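Nitrogenase molybdenum-iron protein beta chain (Clostridium pasteurianum, PDB 4WES) forms, with the alpha chain, the molybdenum-iron component of nitrogenase, which reduces dinitrogen to ammonium, and shares an [8Fe-7S] cluster with that chain. Local coordinates at residues Asp387-Asn392 with Lys396-Glu401. Numbering follows the deposited sequence.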
# COMPACT_ATOMS: atom_id res chain seq x y z
N ASP B 387 -4.74 15.86 -6.24
CA ASP B 387 -3.56 15.16 -5.75
C ASP B 387 -3.83 13.75 -5.19
O ASP B 387 -2.91 13.01 -4.91
CB ASP B 387 -2.90 16.01 -4.66
CG ASP B 387 -2.53 17.38 -5.13
OD1 ASP B 387 -1.78 17.46 -6.15
OD2 ASP B 387 -2.99 18.39 -4.56
N LEU B 388 -5.12 13.42 -5.04
CA LEU B 388 -5.52 12.21 -4.35
C LEU B 388 -6.99 11.94 -4.71
O LEU B 388 -7.78 12.86 -4.78
CB LEU B 388 -5.40 12.40 -2.83
CG LEU B 388 -5.70 11.20 -1.91
CD1 LEU B 388 -4.66 10.10 -2.10
CD2 LEU B 388 -5.75 11.65 -0.45
N LEU B 389 -7.28 10.66 -4.91
CA LEU B 389 -8.64 10.18 -5.19
C LEU B 389 -8.96 9.10 -4.20
O LEU B 389 -8.19 8.15 -4.05
CB LEU B 389 -8.73 9.64 -6.61
CG LEU B 389 -10.04 8.99 -7.04
CD1 LEU B 389 -11.22 9.92 -7.02
CD2 LEU B 389 -9.92 8.37 -8.41
N ILE B 390 -10.12 9.20 -3.58
CA ILE B 390 -10.61 8.23 -2.60
C ILE B 390 -12.02 7.79 -3.00
O ILE B 390 -12.92 8.62 -3.09
CB ILE B 390 -10.62 8.80 -1.16
CG1 ILE B 390 -9.27 9.41 -0.78
CG2 ILE B 390 -11.03 7.70 -0.19
CD1 ILE B 390 -9.24 10.01 0.59
N SER B 391 -12.18 6.50 -3.29
CA SER B 391 -13.46 6.00 -3.73
C SER B 391 -13.45 4.49 -3.71
O SER B 391 -12.43 3.87 -3.41
CB SER B 391 -13.78 6.46 -5.18
OG SER B 391 -12.99 5.76 -6.16
N ASN B 392 -14.56 3.88 -4.15
CA ASN B 392 -14.59 2.44 -4.32
C ASN B 392 -13.80 2.05 -5.57
O ASN B 392 -13.15 2.89 -6.23
CB ASN B 392 -16.03 1.93 -4.35
CG ASN B 392 -16.80 2.35 -5.60
OD1 ASN B 392 -16.22 2.60 -6.65
ND2 ASN B 392 -18.12 2.36 -5.48
N LYS B 396 -10.68 3.49 -9.94
CA LYS B 396 -9.39 3.08 -10.49
C LYS B 396 -9.19 3.52 -11.92
O LYS B 396 -8.06 3.72 -12.37
CB LYS B 396 -9.21 1.51 -10.38
CG LYS B 396 -10.10 0.71 -11.29
CD LYS B 396 -10.30 -0.81 -11.00
CE LYS B 396 -9.13 -1.62 -11.27
NZ LYS B 396 -9.23 -2.96 -10.72
N PHE B 397 -10.28 3.62 -12.67
CA PHE B 397 -10.19 4.03 -14.09
C PHE B 397 -9.78 5.48 -14.19
O PHE B 397 -8.97 5.84 -15.06
CB PHE B 397 -11.55 3.83 -14.78
CG PHE B 397 -11.97 2.39 -14.93
CD1 PHE B 397 -12.69 1.75 -13.93
CD2 PHE B 397 -11.72 1.69 -16.09
CE1 PHE B 397 -13.10 0.46 -14.08
CE2 PHE B 397 -12.12 0.40 -16.26
CZ PHE B 397 -12.82 -0.23 -15.24
N ILE B 398 -10.32 6.34 -13.34
CA ILE B 398 -9.91 7.74 -13.28
C ILE B 398 -8.48 7.86 -12.77
O ILE B 398 -7.68 8.63 -13.31
CB ILE B 398 -10.87 8.54 -12.41
CG1 ILE B 398 -12.30 8.51 -12.92
CG2 ILE B 398 -10.43 9.97 -12.25
CD1 ILE B 398 -13.32 9.09 -11.98
N ALA B 399 -8.13 7.08 -11.75
CA ALA B 399 -6.79 7.14 -11.18
C ALA B 399 -5.75 6.80 -12.23
O ALA B 399 -4.69 7.45 -12.29
CB ALA B 399 -6.68 6.19 -10.00
N ARG B 400 -6.03 5.79 -13.04
CA ARG B 400 -5.06 5.44 -14.08
C ARG B 400 -5.04 6.50 -15.19
O ARG B 400 -3.98 6.94 -15.62
CB ARG B 400 -5.38 4.06 -14.67
CG ARG B 400 -4.56 3.80 -15.92
CD ARG B 400 -4.40 2.37 -16.25
NE ARG B 400 -3.87 2.21 -17.59
CZ ARG B 400 -3.36 1.10 -18.07
NH1 ARG B 400 -3.22 0.02 -17.32
NH2 ARG B 400 -2.98 1.06 -19.33
N GLU B 401 -6.21 6.89 -15.69
CA GLU B 401 -6.26 7.85 -16.81
C GLU B 401 -5.60 9.16 -16.43
O GLU B 401 -4.91 9.75 -17.27
CB GLU B 401 -7.70 8.08 -17.23
CG GLU B 401 -7.91 9.17 -18.26
CD GLU B 401 -7.25 8.95 -19.59
OE1 GLU B 401 -6.61 7.89 -19.83
OE2 GLU B 401 -7.39 9.87 -20.45
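Leu-389 of strand 388-391 faces Ala-399 of the helix that begins at Lys-396, with 7.0 Å between their CA atoms, and toward the connecting loop the CA atoms of Asn-392 and Lys-396 lie 8.1 Å apart. No hydrogen bond joins the two segments; the contact is apolar and rests on one leucine branch. With CG anti to the backbone N (chi1 175°), Leu-389 extends from the sheet and sets its CD2 methyl against the first turn of the helix. CD2 lies 4.0 Å from the backbone N of Ala-399, 4.1 Å from CB of Ile-398 and 4.2 Å from CB of Ala-399, so it meets backbone as well as side chains. Ile-398 crosses the leucine at about a right angle and touches it with its branch point and CG2, and the same side chain also packs on His-378 and Ile-381 of helix 374-383. Phe-406, on the neighbouring strand 406-408, touches Leu-389, Ala-399 and Lys-396, so it packs on both segments. At the strand's end, the OG of Ser-391 donates a 2.9 Å hydrogen bond to the backbone O of Asn-392, in the carbonyl plane and on a lone pair; Asn-392 OD1 accepts from the backbone N of Tyr-394, an Asx turn in the loop between strand and helix. The CB of Lys-396 points away from the strand, and its NZ forms salt bridges with Asp-415 and with Glu-446 of the second beta subunit, so the helix joins sheet packing to a subunit interface. Strand 388-391, helix 396-402 and strand 406-408 form a beta-alpha-beta crossover at one edge of a five-stranded parallel sheet, with 406-408 as its outermost strand within the chain, a Rossmann-like alpha/beta domain of the kind found in nitrogenase component 1 proteins.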